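Local coordinates for protein fructosyl amine: oxygen oxidoreductase (Aspergillus fumigatus, PDB 3DJE) that oxidatively deglycates fructosyl amino acids as an FAD-dependent amadoriase, using molecular oxygen as the electron acceptor, at residues C101-E104 with G105-L109; L124-P127 with E128-R131; G141-P144 with G145-G148. One frame throughout, in Å; residues are numbered along the deposited sequence.

Contact 1. Residues C101-E104 with G105-L109; sequences CSQE and GLDRL
The S102 hydroxyl turns back over the first turn of helix 103-113 and accepts from the backbone amide of G105, with OG and N 2.9 Å apart and the N-H pointing nearly straight at the oxygen (158°). With chi1 at 75°, OG sits between the backbone N and the carbonyl carbon of S102, a torsion that turns it toward the amide of G105. Backbone bonds carry the turn onward: S102 O accepts from L106 N, Q103 O from D107 N and E104 O from R108 N.

This is a serine N-cap, in which the hydroxyl satisfies an amide that has no preceding carbonyl in the helix to pair with. The cap residue itself is held by E261, whose carboxylate accepts from the backbone amides of both C101 and S102.

Within this first turn a side-chain bond runs along the exposed flank, from Q103 to D107. A bend at chi2 swings the Q103 amide back along the helix, and NE2 donates to D107 OD1 at 2.8 Å. OD1 lies in the amide plane but is itself approached from above the carboxylate plane, and the two planes are 42° apart.

The remaining contacts set side-chain carbons against backbone carbonyls. L106 lays CG against S102 O (3.3 Å) and CD1 near C101 O, and its side chain also meets A100 and K147. R108 brings CB to 3.7 Å from E104 O, while its guanidinium leads off to the carbonyl of Y60.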
ATOM      1  N   CYS A 101      15.111 -17.047  -3.338  1.00 17.48           N
ATOM      2  CA  CYS A 101      16.188 -17.752  -4.051  1.00 19.07           C
ATOM      3  C   CYS A 101      17.488 -17.870  -3.244  1.00 19.26           C
ATOM      4  O   CYS A 101      18.069 -18.966  -3.128  1.00 20.62           O
ATOM      5  CB  CYS A 101      16.483 -17.050  -5.364  1.00 19.41           C
ATOM      6  SG  CYS A 101      15.117 -17.064  -6.516  1.00 21.60           S
ATOM      7  N   SER A 102      17.950 -16.747  -2.711  1.00 20.00           N
ATOM      8  CA  SER A 102      19.227 -16.695  -1.992  1.00 20.20           C
ATOM      9  C   SER A 102      19.072 -17.133  -0.538  1.00 20.90           C
ATOM     10  O   SER A 102      17.950 -17.213  -0.011  1.00 20.48           O
ATOM     11  CB  SER A 102      19.814 -15.279  -2.070  1.00 19.91           C
ATOM     12  OG  SER A 102      19.122 -14.386  -1.203  1.00 20.40           O
ATOM     13  N   GLN A 103      20.190 -17.411   0.127  1.00 21.50           N
ATOM     14  CA  GLN A 103      20.116 -17.773   1.537  1.00 22.35           C
ATOM     15  C   GLN A 103      19.542 -16.632   2.372  1.00 21.94           C
ATOM     16  O   GLN A 103      18.700 -16.868   3.240  1.00 22.10           O
ATOM     17  CB  GLN A 103      21.464 -18.229   2.099  1.00 23.16           C
ATOM     18  CG  GLN A 103      21.349 -18.843   3.505  1.00 25.72           C
ATOM     19  CD  GLN A 103      20.309 -19.962   3.578  1.00 28.86           C
ATOM     20  OE1 GLN A 103      20.468 -21.015   2.954  1.00 31.68           O
ATOM     21  NE2 GLN A 103      19.237 -19.732   4.331  1.00 29.39           N
ATOM     22  N   GLU A 104      19.983 -15.402   2.098  1.00 21.91           N
ATOM     23  CA  GLU A 104      19.426 -14.233   2.792  1.00 22.52           C
ATOM     24  C   GLU A 104      17.931 -14.054   2.500  1.00 20.68           C
ATOM     25  O   GLU A 104      17.156 -13.739   3.399  1.00 20.24           O
ATOM     26  CB  GLU A 104      20.191 -12.957   2.442  1.00 22.69           C
ATOM     27  CG  GLU A 104      19.975 -11.852   3.462  1.00 25.55           C
ATOM     28  CD  GLU A 104      20.861 -10.632   3.267  1.00 25.85           C
ATOM     29  OE1 GLU A 104      21.562 -10.530   2.227  1.00 30.67           O
ATOM     30  OE2 GLU A 104      20.849  -9.762   4.174  1.00 31.00           O
ATOM     31  N   GLY A 105      17.540 -14.267   1.246  1.00 19.66           N
ATOM     32  CA  GLY A 105      16.121 -14.218   0.856  1.00 18.54           C
ATOM     33  C   GLY A 105      15.303 -15.286   1.568  1.00 18.22           C
ATOM     34  O   GLY A 105      14.206 -15.007   2.058  1.00 17.43           O
ATOM     35  N   LEU A 106      15.832 -16.513   1.632  1.00 17.59           N
ATOM     36  CA  LEU A 106      15.134 -17.619   2.300  1.00 17.71           C
ATOM     37  C   LEU A 106      15.016 -17.439   3.823  1.00 18.06           C
ATOM     38  O   LEU A 106      14.015 -17.853   4.438  1.00 17.47           O
ATOM     39  CB  LEU A 106      15.760 -18.978   1.922  1.00 18.13           C
ATOM     40  CG  LEU A 106      15.531 -19.404   0.463  1.00 18.68           C
ATOM     41  CD1 LEU A 106      16.435 -20.569   0.089  1.00 21.08           C
ATOM     42  CD2 LEU A 106      14.077 -19.746   0.121  1.00 19.82           C
ATOM     43  N   ASP A 107      16.021 -16.806   4.432  1.00 18.54           N
ATOM     44  CA  ASP A 107      15.928 -16.431   5.835  1.00 19.17           C
ATOM     45  C   ASP A 107      14.772 -15.456   6.026  1.00 18.51           C
ATOM     46  O   ASP A 107      13.928 -15.643   6.908  1.00 18.77           O
ATOM     47  CB  ASP A 107      17.237 -15.814   6.346  1.00 20.14           C
ATOM     48  CG  ASP A 107      18.376 -16.825   6.428  1.00 22.84           C
ATOM     49  OD1 ASP A 107      18.116 -18.049   6.327  1.00 27.24           O
ATOM     50  OD2 ASP A 107      19.546 -16.389   6.589  1.00 26.62           O
ATOM     51  N   ARG A 108      14.714 -14.436   5.173  1.00 17.35           N
ATOM     52  CA  ARG A 108      13.628 -13.452   5.242  1.00 16.85           C
ATOM     53  C   ARG A 108      12.276 -14.125   4.996  1.00 16.21           C
ATOM     54  O   ARG A 108      11.294 -13.840   5.679  1.00 15.99           O
ATOM     55  CB  ARG A 108      13.859 -12.323   4.234  1.00 16.96           C
ATOM     56  CG  ARG A 108      12.756 -11.259   4.177  1.00 18.68           C
ATOM     57  CD  ARG A 108      12.634 -10.476   5.477  1.00 20.02           C
ATOM     58  NE  ARG A 108      11.744  -9.325   5.311  1.00 22.61           N
ATOM     59  CZ  ARG A 108      11.179  -8.646   6.307  1.00 24.73           C
ATOM     60  NH1 ARG A 108      11.412  -8.984   7.568  1.00 25.03           N
ATOM     61  NH2 ARG A 108      10.386  -7.614   6.038  1.00 26.17           N
ATOM     62  N   LEU A 109      12.242 -15.039   4.034  1.00 15.85           N
ATOM     63  CA  LEU A 109      11.026 -15.791   3.738  1.00 15.59           C
ATOM     64  C   LEU A 109      10.508 -16.543   4.977  1.00 15.53           C
ATOM     65  O   LEU A 109       9.301 -16.590   5.231  1.00 15.74           O
ATOM     66  CB  LEU A 109      11.285 -16.760   2.582  1.00 15.65           C
ATOM     67  CG  LEU A 109      10.030 -17.433   2.021  1.00 15.72           C
ATOM     68  CD1 LEU A 109       9.118 -16.415   1.322  1.00 18.70           C
ATOM     69  CD2 LEU A 109      10.386 -18.568   1.065  1.00 15.59           C
TER

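Contact 2. Residues L124-P127 with E128-R131; sequences LTRP and EQFR
The amide oxygen of Q129 reaches back to the loop before its own helix and accepts from two consecutive backbone amides. T125 N lies 2.7 Å from Q129 OE1 on an almost straight bond (168°), tilted out of the carbonyl plane, whereas R126 N lies in that plane at 2.9 Å from OE1. Two donors thus grip one oxygen and fix the rotation of the amide. In return Q129 N donates to R126 O. R126 is the N-cap of helix 127-131, and the Q129 side chain, three residues on, takes its amide as in one half of a capping box.

Over the Q129 amide lies the guanidinium of R126, stacked with the planes only 13° apart and with NH2 3.6 Å from Q129 CG. The bend at chi3 (-53°) folds the arginine over the glutamine. At the guanidinium edge R126 NE forms a salt bridge with E128 OE2 at 3.1 Å, using the anti lone pair of the carboxylate, whose plane stands almost perpendicular to the guanidinium.

On the buried side L124 sits over one face of the F130 ring, its CD2 4.0 Å from the ring centroid in a CH-pi contact, and CB 3.7 Å from F130 CZ. R126 O meets the ring edge at CD2.

Further out, a water joins T125 OG1 at 2.8 Å and donates weakly to Q129 OE1. R131 lays its guanidinium over P127; its NE donates to G141 O and its NH2 forms a salt bridge with D142 OD1.

This loop-to-helix junction connects strand 122-124 to helix 127-131: L124 is bonded through its backbone to G148 of strand 147-151, and its side chain, like that of F130, packs on L97 of strand 96-100.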
ATOM      1  N   LEU A 124       7.649 -26.020  -1.924  1.00 18.66           N
ATOM      2  CA  LEU A 124       8.019 -26.222  -3.327  1.00 19.37           C
ATOM      3  C   LEU A 124       9.507 -25.984  -3.503  1.00 19.44           C
ATOM      4  O   LEU A 124      10.021 -24.933  -3.113  1.00 19.13           O
ATOM      5  CB  LEU A 124       7.247 -25.283  -4.261  1.00 19.32           C
ATOM      6  CG  LEU A 124       5.742 -25.467  -4.481  1.00 20.03           C
ATOM      7  CD1 LEU A 124       4.941 -25.024  -3.311  1.00 23.29           C
ATOM      8  CD2 LEU A 124       5.306 -24.672  -5.711  1.00 20.38           C
ATOM      9  N   THR A 125      10.191 -26.961  -4.100  1.00 19.98           N
ATOM     10  CA  THR A 125      11.644 -26.904  -4.275  1.00 21.52           C
ATOM     11  C   THR A 125      12.102 -27.262  -5.690  1.00 21.78           C
ATOM     12  O   THR A 125      13.281 -27.090  -6.018  1.00 22.33           O
ATOM     13  CB  THR A 125      12.368 -27.863  -3.295  1.00 21.83           C
ATOM     14  OG1 THR A 125      11.864 -29.194  -3.490  1.00 23.31           O
ATOM     15  CG2 THR A 125      12.156 -27.432  -1.840  1.00 23.21           C
ATOM     16  N   ARG A 126      11.184 -27.768  -6.513  1.00 22.07           N
ATOM     17  CA  ARG A 126      11.508 -28.198  -7.884  1.00 23.02           C
ATOM     18  C   ARG A 126      10.697 -27.406  -8.905  1.00 22.43           C
ATOM     19  O   ARG A 126       9.514 -27.158  -8.671  1.00 22.16           O
ATOM     20  CB  ARG A 126      11.204 -29.693  -8.067  1.00 22.86           C
ATOM     21  CG  ARG A 126      11.964 -30.628  -7.137  1.00 24.79           C
ATOM     22  CD  ARG A 126      11.679 -32.094  -7.453  1.00 25.61           C
ATOM     23  NE  ARG A 126      10.249 -32.422  -7.486  1.00 30.36           N
ATOM     24  CZ  ARG A 126       9.494 -32.667  -6.415  1.00 32.11           C
ATOM     25  NH1 ARG A 126      10.007 -32.616  -5.186  1.00 34.43           N
ATOM     26  NH2 ARG A 126       8.211 -32.958  -6.574  1.00 33.21           N
ATOM     27  N   PRO A 127      11.322 -27.020 -10.041  1.00 22.47           N
ATOM     28  CA  PRO A 127      10.611 -26.262 -11.094  1.00 22.18           C
ATOM     29  C   PRO A 127       9.242 -26.834 -11.491  1.00 22.45           C
ATOM     30  O   PRO A 127       8.281 -26.071 -11.614  1.00 22.38           O
ATOM     31  CB  PRO A 127      11.601 -26.266 -12.267  1.00 22.36           C
ATOM     32  CG  PRO A 127      12.941 -26.335 -11.605  1.00 22.48           C
ATOM     33  CD  PRO A 127      12.741 -27.228 -10.389  1.00 22.43           C
ATOM     34  N   GLU A 128       9.137 -28.155 -11.663  1.00 22.27           N
ATOM     35  CA  GLU A 128       7.855 -28.782 -12.029  1.00 22.66           C
ATOM     36  C   GLU A 128       6.729 -28.484 -11.027  1.00 21.42           C
ATOM     37  O   GLU A 128       5.557 -28.415 -11.403  1.00 21.33           O
ATOM     38  CB  GLU A 128       8.010 -30.298 -12.220  1.00 22.81           C
ATOM     39  CG  GLU A 128       8.372 -31.048 -10.938  1.00 24.87           C
ATOM     40  CD  GLU A 128       8.487 -32.555 -11.125  1.00 26.45           C
ATOM     41  OE1 GLU A 128       7.975 -33.084 -12.141  1.00 31.69           O
ATOM     42  OE2 GLU A 128       9.093 -33.211 -10.239  1.00 31.82           O
ATOM     43  N   GLN A 129       7.085 -28.303  -9.758  1.00 19.86           N
ATOM     44  CA  GLN A 129       6.085 -28.026  -8.731  1.00 19.42           C
ATOM     45  C   GLN A 129       5.488 -26.636  -8.933  1.00 18.78           C
ATOM     46  O   GLN A 129       4.294 -26.424  -8.706  1.00 19.12           O
ATOM     47  CB  GLN A 129       6.689 -28.115  -7.338  1.00 19.01           C
ATOM     48  CG  GLN A 129       7.036 -29.517  -6.872  1.00 20.26           C
ATOM     49  CD  GLN A 129       7.668 -29.466  -5.497  1.00 21.61           C
ATOM     50  OE1 GLN A 129       8.771 -28.961  -5.337  1.00 22.65           O
ATOM     51  NE2 GLN A 129       6.956 -29.961  -4.493  1.00 25.44           N
ATOM     52  N   PHE A 130       6.331 -25.700  -9.349  1.00 18.19           N
ATOM     53  CA  PHE A 130       5.890 -24.331  -9.606  1.00 17.68           C
ATOM     54  C   PHE A 130       5.003 -24.292 -10.837  1.00 17.52           C
ATOM     55  O   PHE A 130       3.972 -23.622 -10.843  1.00 17.30           O
ATOM     56  CB  PHE A 130       7.092 -23.399  -9.774  1.00 17.37           C
ATOM     57  CG  PHE A 130       7.855 -23.168  -8.497  1.00 16.71           C
ATOM     58  CD1 PHE A 130       7.496 -22.128  -7.632  1.00 16.54           C
ATOM     59  CD2 PHE A 130       8.913 -23.995  -8.141  1.00 17.33           C
ATOM     60  CE1 PHE A 130       8.186 -21.912  -6.436  1.00 14.46           C
ATOM     61  CE2 PHE A 130       9.618 -23.784  -6.950  1.00 17.19           C
ATOM     62  CZ  PHE A 130       9.245 -22.738  -6.083  1.00 16.06           C
ATOM     63  N   ARG A 131       5.393 -25.034 -11.873  1.00 18.24           N
ATOM     64  CA  ARG A 131       4.618 -25.042 -13.121  1.00 18.65           C
ATOM     65  C   ARG A 131       3.215 -25.580 -12.902  1.00 18.83           C
ATOM     66  O   ARG A 131       2.274 -25.142 -13.566  1.00 19.45           O
ATOM     67  CB  ARG A 131       5.311 -25.864 -14.211  1.00 19.03           C
ATOM     68  CG  ARG A 131       6.608 -25.273 -14.666  1.00 19.38           C
ATOM     69  CD  ARG A 131       7.050 -25.890 -15.978  1.00 21.88           C
ATOM     70  NE  ARG A 131       8.485 -25.709 -16.115  1.00 24.36           N
ATOM     71  CZ  ARG A 131       9.396 -26.631 -15.825  1.00 25.14           C
ATOM     72  NH1 ARG A 131       9.036 -27.851 -15.429  1.00 24.88           N
ATOM     73  NH2 ARG A 131      10.680 -26.334 -15.962  1.00 25.13           N
TER
HETATM   74  O   HOH W   1       9.510 -29.983  -2.268  1.00 32.45           O

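Contact 3. Residues G141-P144 with G145-G148; sequences GDFP and GWKG
F143 and W146 meet across a tight turn, which G145 rounds with a positive phi of 73°. Its position is the third of a type II beta turn running from F143 to W146.

W146 closes the turn by donating its backbone N to F143 O at 3.1 Å, the N-H well directed although the nitrogen stands above the carbonyl plane. A water reinforces the closure, donating to F143 O and to W146 O at 2.9 Å each, so F143 O receives both the amide and the water.

The W146 indole then folds back over F143. Its CG lies anti to the carbonyl carbon (chi1 -73°), and the indole presents a face to the phenyl edge in a T-shaped stack of the F143 ring and the six-membered ring of W146, with planes at 89° and centroids 5.0 Å apart. The touching atoms are F143 CD1 and W146 CE3, 3.5 Å apart, while F143 CB lies over the five-membered ring as a CH-pi contact. P144 O meets the indole edge near CD1 at 3.4 Å. Outside the turn, W146 NE1 donates to E319, and L316 and T320 of the same helix 307-320 also touch the indole; the F143 ring meets F130 nearly parallel.

Beyond W146 the chain straightens into strand 147-151, where K147 bonds through its backbone to A100. The arrangement is a type II beta turn with glycine at its third position, its ends bridged by a T-shaped F143-W146 stack, leading into strand 147-151 of the mixed sheet, with the turn's side chains packed on helix 307-320.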
ATOM      1  N   GLY A 141       7.950 -21.244 -17.343  1.00 19.33           N
ATOM      2  CA  GLY A 141       9.339 -20.957 -16.995  1.00 19.33           C
ATOM      3  C   GLY A 141      10.033 -22.009 -16.152  1.00 19.27           C
ATOM      4  O   GLY A 141       9.414 -22.983 -15.706  1.00 19.03           O
ATOM      5  N   ASP A 142      11.329 -21.799 -15.935  1.00 19.37           N
ATOM      6  CA  ASP A 142      12.164 -22.775 -15.232  1.00 19.94           C
ATOM      7  C   ASP A 142      12.348 -22.478 -13.748  1.00 19.36           C
ATOM      8  O   ASP A 142      12.974 -23.262 -13.029  1.00 19.31           O
ATOM      9  CB  ASP A 142      13.527 -22.902 -15.920  1.00 20.58           C
ATOM     10  CG  ASP A 142      13.439 -23.595 -17.272  1.00 22.92           C
ATOM     11  OD1 ASP A 142      12.405 -24.231 -17.571  1.00 25.59           O
ATOM     12  OD2 ASP A 142      14.415 -23.490 -18.047  1.00 27.10           O
ATOM     13  N   PHE A 143      11.813 -21.342 -13.290  1.00 18.72           N
ATOM     14  CA  PHE A 143      11.861 -20.975 -11.869  1.00 18.44           C
ATOM     15  C   PHE A 143      13.235 -21.269 -11.229  1.00 18.46           C
ATOM     16  O   PHE A 143      13.317 -21.975 -10.225  1.00 18.24           O
ATOM     17  CB  PHE A 143      10.742 -21.706 -11.118  1.00 17.84           C
ATOM     18  CG  PHE A 143       9.354 -21.301 -11.553  1.00 17.57           C
ATOM     19  CD1 PHE A 143       8.659 -20.305 -10.860  1.00 16.84           C
ATOM     20  CD2 PHE A 143       8.736 -21.909 -12.646  1.00 16.22           C
ATOM     21  CE1 PHE A 143       7.366 -19.918 -11.251  1.00 15.83           C
ATOM     22  CE2 PHE A 143       7.439 -21.530 -13.040  1.00 16.86           C
ATOM     23  CZ  PHE A 143       6.757 -20.531 -12.339  1.00 17.27           C
ATOM     24  N   PRO A 144      14.317 -20.728 -11.821  1.00 19.01           N
ATOM     25  CA  PRO A 144      15.661 -21.160 -11.419  1.00 19.63           C
ATOM     26  C   PRO A 144      16.003 -20.782  -9.981  1.00 19.18           C
ATOM     27  O   PRO A 144      16.009 -19.601  -9.620  1.00 20.17           O
ATOM     28  CB  PRO A 144      16.585 -20.441 -12.410  1.00 19.60           C
ATOM     29  CG  PRO A 144      15.803 -19.274 -12.900  1.00 20.63           C
ATOM     30  CD  PRO A 144      14.349 -19.681 -12.856  1.00 19.39           C
ATOM     31  N   GLY A 145      16.266 -21.797  -9.167  1.00 19.32           N
ATOM     32  CA  GLY A 145      16.601 -21.603  -7.765  1.00 18.66           C
ATOM     33  C   GLY A 145      15.442 -21.195  -6.859  1.00 18.06           C
ATOM     34  O   GLY A 145      15.654 -20.967  -5.671  1.00 18.57           O
ATOM     35  N   TRP A 146      14.227 -21.081  -7.401  1.00 17.08           N
ATOM     36  CA  TRP A 146      13.072 -20.708  -6.562  1.00 16.17           C
ATOM     37  C   TRP A 146      12.768 -21.807  -5.554  1.00 16.23           C
ATOM     38  O   TRP A 146      12.740 -22.987  -5.904  1.00 16.22           O
ATOM     39  CB  TRP A 146      11.817 -20.482  -7.406  1.00 15.26           C
ATOM     40  CG  TRP A 146      11.781 -19.238  -8.229  1.00 15.06           C
ATOM     41  CD1 TRP A 146      12.797 -18.702  -8.984  1.00 15.81           C
ATOM     42  CD2 TRP A 146      10.643 -18.397  -8.437  1.00 15.25           C
ATOM     43  NE1 TRP A 146      12.357 -17.571  -9.635  1.00 15.82           N
ATOM     44  CE2 TRP A 146      11.038 -17.362  -9.315  1.00 16.47           C
ATOM     45  CE3 TRP A 146       9.325 -18.408  -7.949  1.00 16.25           C
ATOM     46  CZ2 TRP A 146      10.158 -16.343  -9.720  1.00 15.75           C
ATOM     47  CZ3 TRP A 146       8.451 -17.402  -8.359  1.00 14.83           C
ATOM     48  CH2 TRP A 146       8.870 -16.385  -9.226  1.00 14.18           C
ATOM     49  N   LYS A 147      12.547 -21.410  -4.304  1.00 15.90           N
ATOM     50  CA  LYS A 147      12.092 -22.305  -3.267  1.00 16.17           C
ATOM     51  C   LYS A 147      11.039 -21.549  -2.490  1.00 15.30           C
ATOM     52  O   LYS A 147      11.219 -20.365  -2.191  1.00 14.91           O
ATOM     53  CB  LYS A 147      13.231 -22.661  -2.317  1.00 16.83           C
ATOM     54  CG  LYS A 147      12.855 -23.731  -1.310  1.00 20.91           C
ATOM     55  CD  LYS A 147      13.980 -24.017  -0.325  1.00 26.10           C
ATOM     56  CE  LYS A 147      13.501 -24.956   0.778  1.00 27.98           C
ATOM     57  NZ  LYS A 147      12.621 -24.273   1.760  1.00 31.76           N
ATOM     58  N   GLY A 148       9.954 -22.210  -2.132  1.00 14.83           N
ATOM     59  CA  GLY A 148       8.923 -21.470  -1.421  1.00 14.69           C
ATOM     60  C   GLY A 148       7.823 -22.294  -0.821  1.00 14.50           C
ATOM     61  O   GLY A 148       7.921 -23.527  -0.738  1.00 14.10           O
TER
HETATM   62  O   HOH W   2      12.822 -24.257  -8.563  1.00 22.53           O

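Overall arrangement
All three contacts are local: two helix starts and a beta turn, on the same side of the chain's centre. Contact 1 is the most superficial, and its chemistry is polar capping; contacts 2 and 3 are partly buried and set aromatic rings inward, contact 2 combining such packing with polar capping of its own. Contacts 2 and 3 lie close, about 7 Å between centres, and are joined by backbone and side-chain hydrogen bonds. Contact 1 meets contact 3 by packing, C101 SG near W146 CD1 and L106 CD2 near K147 O, and does not touch contact 2. Strand 147-151, which begins in contact 3, lies between strands 96-100 and 122-124, next to contacts 1 and 2.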